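Local coordinates for FACT complex subunit SPT16 (Ashbya gossypii, PDB 6A8M), which probably acts, within the FACT complex, as a histone chaperone that reorganises nucleosomes, and is represented here by its N-terminal, peptidase-like part, at residues C299-R304 against L371-S376; A337-I342 against N382-R387; K363-L368 against F378-K383. All coordinates share one frame; numbering follows the deposited sequence.

How the interactions relate
The three contacts run from near the middle of the chain outward, all within the part related to M24 peptidases. Interaction 1 is buried, its centre about 5 Å from the centre of the chain. It relies on the edge of one aromatic ring. Interaction 3 is a buried beta hairpin held by backbone hydrogen bonds and apolar side chains. Its two strands are joined by the loop that supplies 371-376, and R374 and D375 of that loop bond back to N364 and L368. Interaction 2 is partly exposed, its centre about 19 Å from that of the chain. There, proline packing meets a water-bridged charge pair. It shares N382 and K383 with interaction 3, and P339 packs on F378.

Interaction 1: C299-R304 against L371-S376; sequences CSNISR and LEFRDS
C299, S300 and N301 meet F373 along the edge of its ring. The apolar part is carried by C299. Its CB lies 3.7 Å from F373 CD1. The sulfur is beside the ring and not over it: C299 SG is 5.4 Å from the F373 centroid, 89° off the ring normal. This is a cysteine sulfur-aromatic contact at the edge. C299 SG also rests on the loop backbone, 3.7 Å from F373 CA.

The polar atoms come to the same ring in its plane. S300 O is 3.6 Å from F373 CE1, and N301 OD1 is 3.5 Å from F373 CZ. These oxygens face ring hydrogens, which are probably slightly positive. The N301 amide stands almost upright to the ring, with the two planes 85° apart. F373 reaches this place because its CG is anti to the backbone N (chi1 -180°), which carries the ring out toward the strand.

The polar ends of the strand residues have other partners. N301 OD1 is bonded to Y258 OH, and N301 ND2 to N396 OD1. The S300 hydroxyl is bonded to S188 and S192 on helix 179-208. At the other end of the contact, L371 packs on I51 and W55 of helix 48-57.

The contact ties a central strand to the loop of the hairpin 364-381, inside the pita-bread fold of the M24 peptidase family.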
# COMPACT_ATOMS: atom_id res chain seq x y z
N CYS A 299 -2.09 1.21 -4.44
CA CYS A 299 -0.85 0.50 -4.76
C CYS A 299 -1.10 -0.85 -5.42
O CYS A 299 -2.04 -1.57 -5.08
CB CYS A 299 -0.03 0.26 -3.51
SG CYS A 299 0.46 1.76 -2.66
N SER A 300 -0.18 -1.21 -6.32
CA SER A 300 -0.06 -2.55 -6.89
C SER A 300 1.42 -2.93 -6.87
O SER A 300 2.31 -2.11 -6.60
CB SER A 300 -0.62 -2.63 -8.32
OG SER A 300 0.06 -1.72 -9.17
N ASN A 301 1.68 -4.21 -7.15
CA ASN A 301 3.03 -4.75 -7.06
C ASN A 301 3.16 -5.88 -8.06
O ASN A 301 2.20 -6.64 -8.25
CB ASN A 301 3.35 -5.27 -5.64
CG ASN A 301 4.81 -5.60 -5.49
OD1 ASN A 301 5.65 -4.76 -5.79
ND2 ASN A 301 5.13 -6.84 -5.06
N ILE A 302 4.33 -6.00 -8.68
CA ILE A 302 4.65 -7.13 -9.55
C ILE A 302 6.13 -7.42 -9.39
O ILE A 302 6.95 -6.50 -9.35
CB ILE A 302 4.29 -6.87 -11.03
CG1 ILE A 302 4.49 -8.16 -11.86
CG2 ILE A 302 5.06 -5.65 -11.62
CD1 ILE A 302 3.95 -8.05 -13.32
N SER A 303 6.48 -8.70 -9.28
CA SER A 303 7.88 -9.12 -9.24
C SER A 303 8.05 -10.27 -10.21
O SER A 303 7.21 -11.18 -10.26
CB SER A 303 8.35 -9.57 -7.84
OG SER A 303 8.38 -8.48 -6.93
N ARG A 304 9.14 -10.25 -10.94
CA ARG A 304 9.43 -11.32 -11.89
C ARG A 304 10.88 -11.75 -11.69
O ARG A 304 11.72 -10.97 -11.21
CB ARG A 304 9.22 -10.87 -13.35
CG ARG A 304 7.77 -10.53 -13.66
CD ARG A 304 6.94 -11.80 -13.63
NE ARG A 304 5.54 -11.64 -14.04
CZ ARG A 304 4.54 -11.56 -13.16
NH1 ARG A 304 4.80 -11.55 -11.84
NH2 ARG A 304 3.28 -11.49 -13.59
N LEU A 371 -4.31 1.54 -0.22
CA LEU A 371 -3.72 2.86 -0.01
C LEU A 371 -2.37 2.76 0.68
O LEU A 371 -1.49 3.59 0.45
CB LEU A 371 -4.68 3.73 0.80
CG LEU A 371 -6.00 4.09 0.11
CD1 LEU A 371 -7.01 4.72 1.08
CD2 LEU A 371 -5.72 5.07 -1.04
N GLU A 372 -2.20 1.75 1.54
CA GLU A 372 -0.91 1.43 2.14
C GLU A 372 -0.26 0.34 1.30
O GLU A 372 -0.91 -0.68 1.00
CB GLU A 372 -1.10 0.96 3.58
CG GLU A 372 0.17 0.86 4.41
CD GLU A 372 -0.16 0.69 5.89
OE1 GLU A 372 0.71 0.96 6.73
OE2 GLU A 372 -1.30 0.30 6.21
N PHE A 373 1.00 0.54 0.91
CA PHE A 373 1.66 -0.45 0.07
C PHE A 373 1.78 -1.79 0.78
O PHE A 373 1.50 -2.85 0.19
CB PHE A 373 3.05 0.01 -0.38
CG PHE A 373 3.72 -0.99 -1.24
CD1 PHE A 373 3.28 -1.18 -2.54
CD2 PHE A 373 4.74 -1.81 -0.74
CE1 PHE A 373 3.85 -2.14 -3.35
CE2 PHE A 373 5.30 -2.77 -1.55
CZ PHE A 373 4.85 -2.93 -2.86
N ARG A 374 2.18 -1.77 2.05
CA ARG A 374 2.30 -2.98 2.86
C ARG A 374 1.61 -2.75 4.19
O ARG A 374 2.05 -1.92 5.00
CB ARG A 374 3.77 -3.36 3.07
CG ARG A 374 3.94 -4.69 3.84
CD ARG A 374 5.40 -4.97 4.11
NE ARG A 374 5.61 -6.31 4.68
CZ ARG A 374 5.67 -7.43 3.94
NH1 ARG A 374 5.54 -7.38 2.62
NH2 ARG A 374 5.86 -8.61 4.55
N ASP A 375 0.51 -3.46 4.40
CA ASP A 375 -0.21 -3.40 5.67
C ASP A 375 0.44 -4.39 6.63
O ASP A 375 0.19 -5.60 6.56
CB ASP A 375 -1.68 -3.70 5.45
CG ASP A 375 -2.52 -3.50 6.70
OD1 ASP A 375 -1.97 -3.48 7.83
OD2 ASP A 375 -3.75 -3.40 6.54
N SER A 376 1.25 -3.87 7.55
CA SER A 376 1.98 -4.70 8.50
C SER A 376 1.07 -5.40 9.49
O SER A 376 1.54 -6.31 10.18
CB SER A 376 2.99 -3.85 9.25
OG SER A 376 3.91 -3.31 8.32

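Interaction 2: A337-I342 against N382-R387; sequences ATPKQI and NKNDYR
N384 meets P339 because its CG is anti to the backbone N (chi1 -172°), which sets the amide against the proline ring. K340 is also anti at chi1 (179°), and its extended chain runs alongside N382 and D385 toward solvent.

P339 CG lies 3.6 Å from N384 CG. The same loop residue grips the helix start by its backbone: K340 N donates to N384 O at 3.0 Å, in a rather bent bond. P339 has no N-H to offer, and its CD instead sits 3.2 Å from R387 O. T338 CA approaches that oxygen too, in a C-H...O contact of 3.3 Å. R387 O is buried here and has no conventional hydrogen-bond partner in the model.

Two local motifs face each other. T338 is the N-cap of helix 339-353 and forms a capping box with Q341, each backbone N bonding to the other's side chain. Across from it, N384 OD1 accepts from Y386 N and closes an Asx turn. N384 OD1 also lies over one face of the Y386 ring.

Water enters at the K340 side of the contact. K340 NZ and D385 OD2 stand 5.0 Å apart. One water bridges them, accepting from K340 NZ and donating to D385 OD2. A second water donates to N382 O and receives a weak bond from K340 NZ. N382 ND2 is bonded to D344 OD1, one turn further along the helix.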
# COMPACT_ATOMS: atom_id res chain seq x y z
N ALA A 337 -9.90 -17.34 5.60
CA ALA A 337 -8.57 -17.88 5.90
C ALA A 337 -7.74 -16.85 6.66
O ALA A 337 -7.84 -15.64 6.44
CB ALA A 337 -7.85 -18.28 4.61
N THR A 338 -6.89 -17.36 7.60
CA THR A 338 -5.94 -16.51 8.30
C THR A 338 -4.64 -16.41 7.52
O THR A 338 -4.32 -17.28 6.70
CB THR A 338 -5.64 -17.06 9.70
OG1 THR A 338 -5.04 -18.36 9.58
CG2 THR A 338 -6.91 -17.20 10.55
N PRO A 339 -3.86 -15.34 7.73
CA PRO A 339 -2.49 -15.31 7.20
C PRO A 339 -1.70 -16.57 7.49
O PRO A 339 -0.98 -17.09 6.62
CB PRO A 339 -1.89 -14.09 7.92
CG PRO A 339 -3.12 -13.18 8.16
CD PRO A 339 -4.23 -14.11 8.45
N LYS A 340 -1.83 -17.08 8.72
CA LYS A 340 -1.10 -18.27 9.13
C LYS A 340 -1.49 -19.49 8.29
O LYS A 340 -0.62 -20.25 7.87
CB LYS A 340 -1.35 -18.55 10.60
CG LYS A 340 -0.64 -19.80 11.12
CD LYS A 340 -0.88 -19.95 12.60
CE LYS A 340 -0.34 -21.27 13.12
NZ LYS A 340 -0.64 -21.47 14.57
N GLN A 341 -2.78 -19.68 8.04
CA GLN A 341 -3.20 -20.81 7.21
C GLN A 341 -2.63 -20.68 5.80
O GLN A 341 -2.21 -21.68 5.19
CB GLN A 341 -4.72 -20.89 7.17
CG GLN A 341 -5.32 -21.40 8.45
CD GLN A 341 -6.83 -21.19 8.54
OE1 GLN A 341 -7.39 -20.32 7.89
NE2 GLN A 341 -7.47 -22.00 9.37
N ILE A 342 -2.62 -19.47 5.25
CA ILE A 342 -2.09 -19.26 3.91
C ILE A 342 -0.59 -19.53 3.89
O ILE A 342 -0.08 -20.31 3.08
CB ILE A 342 -2.41 -17.84 3.43
CG1 ILE A 342 -3.92 -17.64 3.32
CG2 ILE A 342 -1.75 -17.57 2.10
CD1 ILE A 342 -4.33 -16.18 3.30
N ASN A 382 3.40 -16.82 9.45
CA ASN A 382 2.91 -17.80 10.41
C ASN A 382 2.37 -17.16 11.69
O ASN A 382 1.57 -17.77 12.41
CB ASN A 382 4.03 -18.80 10.75
CG ASN A 382 3.71 -19.68 11.97
OD1 ASN A 382 3.99 -19.29 13.11
ND2 ASN A 382 3.13 -20.86 11.73
N LYS A 383 2.78 -15.93 11.99
CA LYS A 383 2.47 -15.35 13.28
C LYS A 383 1.03 -14.86 13.36
O LYS A 383 0.40 -14.96 14.43
CB LYS A 383 3.44 -14.20 13.58
N ASN A 384 0.48 -14.37 12.26
CA ASN A 384 -0.82 -13.68 12.30
C ASN A 384 -1.92 -14.73 12.14
O ASN A 384 -2.17 -15.22 11.03
CB ASN A 384 -0.87 -12.60 11.21
CG ASN A 384 -2.11 -11.71 11.33
OD1 ASN A 384 -3.17 -12.17 11.76
ND2 ASN A 384 -1.97 -10.45 10.97
N ASP A 385 -2.59 -15.07 13.24
CA ASP A 385 -3.78 -15.92 13.23
C ASP A 385 -5.03 -15.13 13.61
O ASP A 385 -6.07 -15.73 13.92
CB ASP A 385 -3.60 -17.15 14.13
CG ASP A 385 -3.39 -16.78 15.60
OD1 ASP A 385 -3.35 -15.56 15.89
OD2 ASP A 385 -3.27 -17.71 16.43
N TYR A 386 -4.96 -13.80 13.57
CA TYR A 386 -6.02 -12.94 14.07
C TYR A 386 -6.65 -12.05 13.01
O TYR A 386 -7.49 -11.20 13.35
CB TYR A 386 -5.50 -12.06 15.22
CG TYR A 386 -4.31 -11.20 14.86
CD1 TYR A 386 -4.46 -9.92 14.33
CD2 TYR A 386 -3.02 -11.68 15.04
CE1 TYR A 386 -3.37 -9.15 13.99
CE2 TYR A 386 -1.93 -10.91 14.72
CZ TYR A 386 -2.10 -9.65 14.19
OH TYR A 386 -1.00 -8.90 13.85
N ARG A 387 -6.25 -12.17 11.75
CA ARG A 387 -6.95 -11.53 10.64
C ARG A 387 -7.55 -12.62 9.76
O ARG A 387 -7.13 -13.78 9.80
CB ARG A 387 -6.02 -10.64 9.81
CG ARG A 387 -5.28 -9.61 10.62
CD ARG A 387 -6.22 -8.57 11.20
NE ARG A 387 -6.92 -7.82 10.16
CZ ARG A 387 -6.48 -6.69 9.62
NH1 ARG A 387 -5.31 -6.18 10.01
NH2 ARG A 387 -7.19 -6.08 8.68
O HOH W 1 1.18 -18.66 14.92
O HOH W 2 -3.12 -20.52 15.97

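Interaction 3: K363-L368 against F378-K383; sequences KNVGSL and FVLNNK
N364 and V379 meet on one face of a two-stranded antiparallel hairpin, their side chains crossing at a slant. Starting at the backbone, N364 CB lies 3.3 Å from L380 O and 3.6 Å from V379 CG1. N364 CG still touches that same methyl. CG sits between the backbone N and the carbonyl carbon (chi1 68°), which turns the amide back over its own strand. N364 OD1 then accepts from G366 N at 2.9 Å, in the carbonyl plane and on a lone pair. This is an Asx turn. R374 NH2 of the hairpin loop is bonded to N364 OD1 as well, so two donors hold the oxygen. With an alanine here, G366 N and R374 would probably both lose this acceptor, and V379 CG1 would lose part of its cover.

Three backbone bonds join the strands. V365 N donates to L380 O, and L380 N returns a nearly straight bond to G366 O at 2.8 Å (176°). L368 N donates to F378 O at 3.1 Å. S367 and V379 form a non-hydrogen-bonded pair between them. G366 has backbone angles that call for glycine, and L380 is the centre of an inverse gamma turn.

The apolar side chains meet off this face. V365 CG2 is 3.6 Å from L380 CB. L368 CD2 touches F378 CD2 at 3.5 Å, while L368 CD1 lies over one face of the F378 ring.

Strand 364-368 also pairs with strand 394-405, through V365 with S398 and S367 with N396, which makes 379-381 an outermost strand of this sheet within the chain. F378 stacks edge-to-face with F395 of strand 394-405. Helix 339-353 packs against the hairpin, with P339 on F378 and Y343 on V365.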
# COMPACT_ATOMS: atom_id res chain seq x y z
N LYS A 363 9.90 -15.60 4.86
CA LYS A 363 9.06 -15.92 6.01
C LYS A 363 7.66 -15.32 5.93
O LYS A 363 6.90 -15.34 6.92
CB LYS A 363 9.78 -15.49 7.29
CG LYS A 363 11.06 -16.28 7.55
CD LYS A 363 10.75 -17.78 7.71
CE LYS A 363 11.97 -18.62 8.16
NZ LYS A 363 11.65 -20.08 8.13
N ASN A 364 7.29 -14.77 4.78
CA ASN A 364 5.91 -14.37 4.54
C ASN A 364 5.66 -14.48 3.05
O ASN A 364 6.60 -14.53 2.25
CB ASN A 364 5.66 -12.93 5.02
CG ASN A 364 6.41 -11.90 4.18
OD1 ASN A 364 5.91 -11.42 3.17
ND2 ASN A 364 7.62 -11.57 4.60
N VAL A 365 4.38 -14.52 2.66
CA VAL A 365 4.08 -14.53 1.23
C VAL A 365 3.32 -13.27 0.82
O VAL A 365 2.56 -13.27 -0.14
CB VAL A 365 3.33 -15.81 0.80
CG1 VAL A 365 4.28 -17.02 0.95
CG2 VAL A 365 2.02 -16.04 1.56
N GLY A 366 3.60 -12.16 1.50
CA GLY A 366 3.08 -10.90 1.04
C GLY A 366 2.21 -10.23 2.07
O GLY A 366 2.34 -10.49 3.28
N SER A 367 1.32 -9.36 1.63
CA SER A 367 0.47 -8.66 2.59
C SER A 367 -0.78 -8.15 1.90
O SER A 367 -0.88 -8.12 0.68
CB SER A 367 1.21 -7.48 3.22
OG SER A 367 1.26 -6.39 2.31
N LEU A 368 -1.76 -7.76 2.73
CA LEU A 368 -2.80 -6.86 2.26
C LEU A 368 -2.16 -5.60 1.69
O LEU A 368 -1.14 -5.12 2.20
CB LEU A 368 -3.74 -6.52 3.42
CG LEU A 368 -5.18 -6.10 3.19
CD1 LEU A 368 -6.00 -7.18 2.49
CD2 LEU A 368 -5.79 -5.78 4.57
N PHE A 378 -1.44 -7.10 8.45
CA PHE A 378 -2.02 -8.21 7.69
C PHE A 378 -0.94 -8.74 6.75
O PHE A 378 -1.08 -8.74 5.54
CB PHE A 378 -3.28 -7.74 6.95
CG PHE A 378 -4.26 -8.84 6.59
CD1 PHE A 378 -3.83 -10.07 6.11
CD2 PHE A 378 -5.62 -8.61 6.69
CE1 PHE A 378 -4.74 -11.08 5.75
CE2 PHE A 378 -6.55 -9.61 6.36
CZ PHE A 378 -6.12 -10.84 5.90
N VAL A 379 0.19 -9.16 7.34
CA VAL A 379 1.26 -9.84 6.62
C VAL A 379 0.95 -11.32 6.57
O VAL A 379 0.47 -11.91 7.56
CB VAL A 379 2.63 -9.57 7.28
CG1 VAL A 379 3.71 -10.38 6.62
CG2 VAL A 379 3.00 -8.07 7.15
N LEU A 380 1.22 -11.96 5.42
CA LEU A 380 0.89 -13.37 5.24
C LEU A 380 2.05 -14.21 5.76
O LEU A 380 2.88 -14.72 5.01
CB LEU A 380 0.58 -13.65 3.77
CG LEU A 380 -0.57 -12.81 3.20
CD1 LEU A 380 -0.78 -13.12 1.70
CD2 LEU A 380 -1.85 -13.07 3.98
N ASN A 381 2.12 -14.33 7.09
CA ASN A 381 3.17 -15.08 7.76
C ASN A 381 2.55 -16.03 8.78
O ASN A 381 1.32 -16.03 9.00
CB ASN A 381 4.18 -14.13 8.41
CG ASN A 381 3.55 -13.23 9.46
OD1 ASN A 381 2.54 -13.56 10.07
ND2 ASN A 381 4.18 -12.09 9.70
N ASN A 382 3.40 -16.82 9.45
CA ASN A 382 2.91 -17.80 10.41
C ASN A 382 2.37 -17.16 11.69
O ASN A 382 1.57 -17.77 12.41
CB ASN A 382 4.03 -18.80 10.75
CG ASN A 382 3.71 -19.68 11.97
OD1 ASN A 382 3.99 -19.29 13.11
ND2 ASN A 382 3.13 -20.86 11.73
N LYS A 383 2.78 -15.93 11.99
CA LYS A 383 2.47 -15.35 13.28
C LYS A 383 1.03 -14.86 13.36
O LYS A 383 0.40 -14.96 14.43
CB LYS A 383 3.44 -14.20 13.58
O HOH W 3 6.30 -16.82 9.06